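PDB 6YFR: coat protein from Leviviridae sp., which assembles in many copies into a virus-like shell that, in the phage, probably encloses the single-stranded RNA genome. Local coordinates for residues R44-I58 with W70-L84. Sequence-based numbering, arbitrary orientation.
Sequences RKSNIMSKISVYYYI and WDTIRCEFSLTLLQL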
loop_
_atom_site.group_PDB
_atom_site.type_symbol
_atom_site.label_atom_id
_atom_site.label_comp_id
_atom_site.label_asym_id
_atom_site.label_seq_id
_atom_site.Cartn_x
_atom_site.Cartn_y
_atom_site.Cartn_z
ATOM N N ARG A 44 -46.834 -38.666 5.140
ATOM C CA ARG A 44 -46.984 -39.396 3.888
ATOM C C ARG A 44 -48.325 -40.109 3.773
ATOM O O ARG A 44 -48.550 -40.803 2.775
ATOM C CB ARG A 44 -45.847 -40.411 3.725
ATOM C CG ARG A 44 -44.455 -39.794 3.747
ATOM C CD ARG A 44 -43.371 -40.832 3.481
ATOM N NE ARG A 44 -42.034 -40.241 3.485
ATOM C CZ ARG A 44 -40.915 -40.917 3.243
ATOM N NH1 ARG A 44 -40.965 -42.214 2.975
ATOM N NH2 ARG A 44 -39.743 -40.296 3.268
ATOM N N LYS A 45 -49.210 -39.956 4.762
ATOM C CA LYS A 45 -50.535 -40.578 4.755
ATOM C C LYS A 45 -50.450 -42.098 4.675
ATOM O O LYS A 45 -51.329 -42.748 4.102
ATOM C CB LYS A 45 -51.406 -40.035 3.619
ATOM C CG LYS A 45 -51.629 -38.530 3.661
ATOM C CD LYS A 45 -52.727 -38.132 2.690
ATOM C CE LYS A 45 -52.471 -38.724 1.313
ATOM N NZ LYS A 45 -53.605 -38.493 0.378
ATOM N N SER A 46 -49.390 -42.672 5.239
ATOM C CA SER A 46 -49.264 -44.121 5.292
ATOM C C SER A 46 -49.921 -44.712 6.531
ATOM O O SER A 46 -50.508 -45.796 6.454
ATOM C CB SER A 46 -47.788 -44.528 5.239
ATOM O OG SER A 46 -47.039 -43.891 6.260
ATOM N N ASN A 47 -49.855 -44.015 7.664
ATOM C CA ASN A 47 -50.413 -44.508 8.913
ATOM C C ASN A 47 -51.430 -43.520 9.461
ATOM O O ASN A 47 -51.311 -42.309 9.265
ATOM C CB ASN A 47 -49.326 -44.732 9.980
ATOM C CG ASN A 47 -48.384 -45.862 9.630
ATOM O OD1 ASN A 47 -48.702 -46.727 8.816
ATOM N ND2 ASN A 47 -47.213 -45.868 10.258
ATOM N N ILE A 48 -52.430 -44.050 10.160
ATOM C CA ILE A 48 -53.233 -43.268 11.091
ATOM C C ILE A 48 -52.833 -43.695 12.493
ATOM O O ILE A 48 -52.844 -44.888 12.815
ATOM C CB ILE A 48 -54.742 -43.446 10.868
ATOM C CG1 ILE A 48 -55.163 -42.775 9.563
ATOM C CG2 ILE A 48 -55.520 -42.831 12.018
ATOM C CD1 ILE A 48 -56.656 -42.811 9.320
ATOM N N MET A 49 -52.454 -42.727 13.315
ATOM C CA MET A 49 -52.103 -42.978 14.703
ATOM C C MET A 49 -53.347 -42.793 15.562
ATOM O O MET A 49 -53.972 -41.720 15.536
ATOM C CB MET A 49 -50.987 -42.041 15.159
ATOM C CG MET A 49 -49.663 -42.264 14.449
ATOM S SD MET A 49 -48.940 -43.862 14.857
ATOM C CE MET A 49 -48.763 -43.701 16.632
ATOM N N SER A 50 -53.719 -43.848 16.292
ATOM C CA SER A 50 -54.755 -43.788 17.314
ATOM C C SER A 50 -54.069 -43.715 18.670
ATOM O O SER A 50 -53.318 -44.626 19.031
ATOM C CB SER A 50 -55.673 -45.010 17.248
ATOM O OG SER A 50 -56.360 -45.086 16.012
ATOM N N LYS A 51 -54.321 -42.642 19.416
ATOM C CA LYS A 51 -53.655 -42.416 20.688
ATOM C C LYS A 51 -54.670 -42.176 21.797
ATOM O O LYS A 51 -55.719 -41.560 21.584
ATOM C CB LYS A 51 -52.700 -41.216 20.608
ATOM C CG LYS A 51 -51.536 -41.388 19.645
ATOM C CD LYS A 51 -50.672 -40.131 19.619
ATOM C CE LYS A 51 -49.520 -40.268 18.638
ATOM N NZ LYS A 51 -48.681 -39.039 18.585
ATOM N N ILE A 52 -54.339 -42.669 22.988
ATOM C CA ILE A 52 -55.052 -42.340 24.218
ATOM C C ILE A 52 -54.026 -41.844 25.227
ATOM O O ILE A 52 -52.962 -42.453 25.389
ATOM C CB ILE A 52 -55.832 -43.541 24.787
ATOM C CG1 ILE A 52 -56.791 -44.124 23.750
ATOM C CG2 ILE A 52 -56.605 -43.133 26.035
ATOM C CD1 ILE A 52 -58.092 -43.372 23.640
ATOM N N SER A 53 -54.343 -40.749 25.911
ATOM C CA SER A 53 -53.424 -40.131 26.854
ATOM C C SER A 53 -54.172 -39.760 28.121
ATOM O O SER A 53 -55.207 -39.091 28.062
ATOM C CB SER A 53 -52.768 -38.889 26.243
ATOM O OG SER A 53 -52.059 -39.222 25.060
ATOM N N VAL A 54 -53.657 -40.195 29.263
ATOM C CA VAL A 54 -54.222 -39.855 30.561
ATOM C C VAL A 54 -53.207 -38.982 31.279
ATOM O O VAL A 54 -52.088 -39.430 31.575
ATOM C CB VAL A 54 -54.564 -41.107 31.381
ATOM C CG1 VAL A 54 -55.147 -40.702 32.720
ATOM C CG2 VAL A 54 -55.536 -41.986 30.614
ATOM N N TYR A 55 -53.591 -37.731 31.532
ATOM C CA TYR A 55 -52.785 -36.777 32.284
ATOM C C TYR A 55 -53.468 -36.560 33.628
ATOM O O TYR A 55 -54.562 -35.986 33.685
ATOM C CB TYR A 55 -52.648 -35.455 31.529
ATOM C CG TYR A 55 -52.185 -35.587 30.096
ATOM C CD1 TYR A 55 -50.857 -35.858 29.797
ATOM C CD2 TYR A 55 -53.072 -35.419 29.041
ATOM C CE1 TYR A 55 -50.426 -35.973 28.487
ATOM C CE2 TYR A 55 -52.651 -35.530 27.726
ATOM C CZ TYR A 55 -51.328 -35.807 27.456
ATOM O OH TYR A 55 -50.905 -35.921 26.150
ATOM N N TYR A 56 -52.834 -37.019 34.709
ATOM C CA TYR A 56 -53.347 -36.808 36.061
ATOM C C TYR A 56 -52.392 -35.867 36.786
ATOM O O TYR A 56 -51.248 -36.233 37.071
ATOM C CB TYR A 56 -53.494 -38.126 36.814
ATOM C CG TYR A 56 -54.302 -38.008 38.088
ATOM C CD1 TYR A 56 -55.665 -38.273 38.093
ATOM C CD2 TYR A 56 -53.704 -37.628 39.283
ATOM C CE1 TYR A 56 -56.411 -38.164 39.254
ATOM C CE2 TYR A 56 -54.442 -37.517 40.449
ATOM C CZ TYR A 56 -55.795 -37.784 40.427
ATOM O OH TYR A 56 -56.535 -37.674 41.584
ATOM N N TYR A 57 -52.861 -34.660 37.083
ATOM C CA TYR A 57 -52.039 -33.652 37.737
ATOM C C TYR A 57 -52.182 -33.801 39.246
ATOM O O TYR A 57 -53.294 -33.716 39.781
ATOM C CB TYR A 57 -52.443 -32.254 37.274
ATOM C CG TYR A 57 -52.465 -32.114 35.769
ATOM C CD1 TYR A 57 -51.284 -32.012 35.043
ATOM C CD2 TYR A 57 -53.667 -32.094 35.073
ATOM C CE1 TYR A 57 -51.299 -31.889 33.663
ATOM C CE2 TYR A 57 -53.694 -31.969 33.692
ATOM C CZ TYR A 57 -52.508 -31.866 32.994
ATOM O OH TYR A 57 -52.530 -31.742 31.623
ATOM N N ILE A 58 -51.062 -34.025 39.926
ATOM C CA ILE A 58 -51.066 -34.325 41.355
ATOM C C ILE A 58 -50.058 -33.415 42.051
ATOM O O ILE A 58 -48.948 -33.205 41.536
ATOM C CB ILE A 58 -50.774 -35.818 41.597
ATOM C CG1 ILE A 58 -50.911 -36.184 43.075
ATOM C CG2 ILE A 58 -49.396 -36.206 41.065
ATOM C CD1 ILE A 58 -50.813 -37.675 43.332
ATOM N N TRP A 70 -46.509 -29.182 40.851
ATOM C CA TRP A 70 -47.523 -30.035 40.241
ATOM C C TRP A 70 -46.831 -31.057 39.348
ATOM O O TRP A 70 -46.352 -30.721 38.261
ATOM C CB TRP A 70 -48.532 -29.203 39.465
ATOM C CG TRP A 70 -49.450 -28.468 40.366
ATOM C CD1 TRP A 70 -49.282 -27.208 40.850
ATOM C CD2 TRP A 70 -50.673 -28.956 40.922
ATOM N NE1 TRP A 70 -50.335 -26.872 41.666
ATOM C CE2 TRP A 70 -51.202 -27.930 41.729
ATOM C CE3 TRP A 70 -51.378 -30.159 40.811
ATOM C CZ2 TRP A 70 -52.406 -28.068 42.417
ATOM C CZ3 TRP A 70 -52.571 -30.295 41.498
ATOM C CH2 TRP A 70 -53.070 -29.256 42.293
ATOM N N ASP A 71 -46.770 -32.298 39.819
ATOM C CA ASP A 71 -46.275 -33.383 38.996
ATOM C C ASP A 71 -47.410 -33.921 38.131
ATOM O O ASP A 71 -48.595 -33.712 38.411
ATOM C CB ASP A 71 -45.693 -34.497 39.867
ATOM C CG ASP A 71 -44.662 -33.986 40.857
ATOM O OD1 ASP A 71 -43.789 -33.187 40.456
ATOM O OD2 ASP A 71 -44.728 -34.384 42.040
ATOM N N THR A 72 -47.036 -34.614 37.063
ATOM C CA THR A 72 -47.999 -35.188 36.134
ATOM C C THR A 72 -47.750 -36.683 36.023
ATOM O O THR A 72 -46.649 -37.106 35.652
ATOM C CB THR A 72 -47.902 -34.528 34.758
ATOM O OG1 THR A 72 -48.136 -33.121 34.885
ATOM C CG2 THR A 72 -48.930 -35.124 33.815
ATOM N N ILE A 73 -48.761 -37.476 36.366
ATOM C CA ILE A 73 -48.767 -38.901 36.058
ATOM C C ILE A 73 -49.295 -39.043 34.634
ATOM O O ILE A 73 -50.459 -38.729 34.360
ATOM C CB ILE A 73 -49.617 -39.692 37.056
ATOM C CG1 ILE A 73 -49.164 -39.389 38.486
ATOM C CG2 ILE A 73 -49.515 -41.176 36.777
ATOM C CD1 ILE A 73 -49.996 -40.071 39.548
ATOM N N ARG A 74 -48.430 -39.475 33.721
ATOM C CA ARG A 74 -48.760 -39.597 32.308
ATOM C C ARG A 74 -48.829 -41.064 31.921
ATOM O O ARG A 74 -47.916 -41.843 32.235
ATOM C CB ARG A 74 -47.731 -38.885 31.425
ATOM C CG ARG A 74 -48.050 -37.437 31.133
ATOM C CD ARG A 74 -47.089 -36.862 30.107
ATOM N NE ARG A 74 -47.337 -35.443 29.870
ATOM C CZ ARG A 74 -46.776 -34.458 30.566
ATOM N NH1 ARG A 74 -45.927 -34.738 31.548
ATOM N NH2 ARG A 74 -47.062 -33.196 30.282
ATOM N N CYS A 75 -49.907 -41.429 31.231
ATOM C CA CYS A 75 -50.059 -42.766 30.666
ATOM C C CYS A 75 -50.452 -42.628 29.203
ATOM O O CYS A 75 -51.517 -42.083 28.894
ATOM C CB CYS A 75 -51.100 -43.573 31.441
ATOM S SG CYS A 75 -51.257 -45.283 30.904
ATOM N N GLU A 76 -49.602 -43.130 28.310
ATOM C CA GLU A 76 -49.765 -42.963 26.872
ATOM C C GLU A 76 -49.964 -44.311 26.192
ATOM O O GLU A 76 -49.391 -45.325 26.602
ATOM C CB GLU A 76 -48.545 -42.267 26.247
ATOM C CG GLU A 76 -48.264 -40.866 26.769
ATOM C CD GLU A 76 -49.166 -39.815 26.150
ATOM O OE1 GLU A 76 -50.016 -40.177 25.307
ATOM O OE2 GLU A 76 -49.021 -38.623 26.503
ATOM N N PHE A 77 -50.768 -44.297 25.130
ATOM C CA PHE A 77 -51.016 -45.455 24.283
ATOM C C PHE A 77 -51.125 -44.983 22.843
ATOM O O PHE A 77 -51.779 -43.973 22.563
ATOM C CB PHE A 77 -52.302 -46.183 24.703
ATOM C CG PHE A 77 -52.856 -47.123 23.657
ATOM C CD1 PHE A 77 -52.557 -48.475 23.697
ATOM C CD2 PHE A 77 -53.704 -46.661 22.658
ATOM C CE1 PHE A 77 -53.076 -49.345 22.748
ATOM C CE2 PHE A 77 -54.219 -47.524 21.704
ATOM C CZ PHE A 77 -53.905 -48.868 21.749
ATOM N N SER A 78 -50.509 -45.732 21.934
ATOM C CA SER A 78 -50.582 -45.433 20.511
ATOM C C SER A 78 -50.678 -46.730 19.722
ATOM O O SER A 78 -50.144 -47.763 20.132
ATOM C CB SER A 78 -49.368 -44.630 20.033
ATOM O OG SER A 78 -48.221 -45.457 19.942
ATOM N N LEU A 79 -51.359 -46.660 18.579
ATOM C CA LEU A 79 -51.526 -47.801 17.685
ATOM C C LEU A 79 -51.493 -47.307 16.247
ATOM O O LEU A 79 -52.119 -46.291 15.922
ATOM C CB LEU A 79 -52.840 -48.541 17.962
ATOM C CG LEU A 79 -53.216 -49.689 17.023
ATOM C CD1 LEU A 79 -52.196 -50.815 17.097
ATOM C CD2 LEU A 79 -54.612 -50.202 17.349
ATOM N N THR A 80 -50.757 -48.026 15.394
ATOM C CA THR A 80 -50.623 -47.657 13.986
ATOM C C THR A 80 -51.628 -48.431 13.138
ATOM O O THR A 80 -51.616 -49.668 13.122
ATOM C CB THR A 80 -49.207 -47.927 13.484
ATOM O OG1 THR A 80 -48.987 -49.341 13.430
ATOM C CG2 THR A 80 -48.180 -47.296 14.412
ATOM N N LEU A 81 -52.479 -47.701 12.416
ATOM C CA LEU A 81 -53.413 -48.273 11.454
ATOM C C LEU A 81 -52.856 -48.020 10.058
ATOM O O LEU A 81 -52.852 -46.877 9.584
ATOM C CB LEU A 81 -54.798 -47.647 11.609
ATOM C CG LEU A 81 -55.369 -47.571 13.023
ATOM C CD1 LEU A 81 -56.779 -46.999 12.999
ATOM C CD2 LEU A 81 -55.351 -48.939 13.675
ATOM N N LEU A 82 -52.371 -49.077 9.410
ATOM C CA LEU A 82 -51.822 -48.949 8.067
ATOM C C LEU A 82 -52.928 -48.587 7.085
ATOM O O LEU A 82 -53.994 -49.210 7.078
ATOM C CB LEU A 82 -51.147 -50.253 7.647
ATOM C CG LEU A 82 -50.053 -50.777 8.577
ATOM C CD1 LEU A 82 -49.630 -52.182 8.167
ATOM C CD2 LEU A 82 -48.869 -49.836 8.572
ATOM N N GLN A 83 -52.672 -47.580 6.248
ATOM C CA GLN A 83 -53.681 -47.051 5.342
ATOM C C GLN A 83 -53.437 -47.387 3.878
ATOM O O GLN A 83 -54.350 -47.213 3.062
ATOM C CB GLN A 83 -53.778 -45.524 5.489
ATOM C CG GLN A 83 -54.184 -45.063 6.872
ATOM C CD GLN A 83 -55.608 -45.443 7.211
ATOM O OE1 GLN A 83 -55.854 -46.184 8.164
ATOM N NE2 GLN A 83 -56.557 -44.933 6.435
ATOM N N LEU A 84 -52.245 -47.860 3.517
ATOM C CA LEU A 84 -51.900 -48.063 2.115
ATOM C C LEU A 84 -51.369 -49.467 1.866
ATOM O O LEU A 84 -50.629 -49.694 0.906
ATOM C CB LEU A 84 -50.884 -47.018 1.652
ATOM C CG LEU A 84 -51.308 -45.561 1.842
ATOM C CD1 LEU A 84 -50.210 -44.618 1.387
ATOM C CD2 LEU A 84 -52.602 -45.286 1.093
#
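I48 and L81 face each other as a hydrogen-bonded pair of an antiparallel hairpin. Their backbones exchange two bonds, both I48 N to L81 O and L81 N to I48 O measuring 2.9 Å. The same doubled bonding recurs at every second residue as far as I58 and D71. No bulge breaks this register.

The tight side carries I48, S50, I52, V54, L79, C75, F77 and I73. I52 CG1 lies 4.1 Å from F77 CD2, and the two side chains cross at a slant. The F77 ring brings an edge near I52 N. Helix 90-107 packs on F77 through L98 and M101. S50 OG is buried 3.6 Å from L81 CD1, but its polar partners lie elsewhere: E39 OE1 of the same chain and I112 O of a second subunit.

The opposite face, with M49, K51, Y55, Y57, R74 and E76, is looser and more polar. M49 bends at chi2 and chi3, which brings SD to 3.5 Å from T80 CG2 and CE to 3.6 Å from S78 CB. R74 crosses the Y55 ring at an angle, with CD in the ring plane at its edge and NE 3.4 Å from CE1. Its guanidinium stands at 79° to that ring, so the planes do not stack. T72 OG1 meets the edge of Y57, 3.3 Å from CD1.

Strand 70-82 is the last strand of the sheet within the chain, but C75 to L79 pair antiparallel with a strand of the second subunit, and T80 OG1 is hydrogen-bonded to R74 N of that subunit. The chemistry implies a sheet held by backbone bonds, with a mostly apolar face partly covered by helix 90-107 and by the second subunit, and a polar face left partly to solvent, as in phage coat protein dimers.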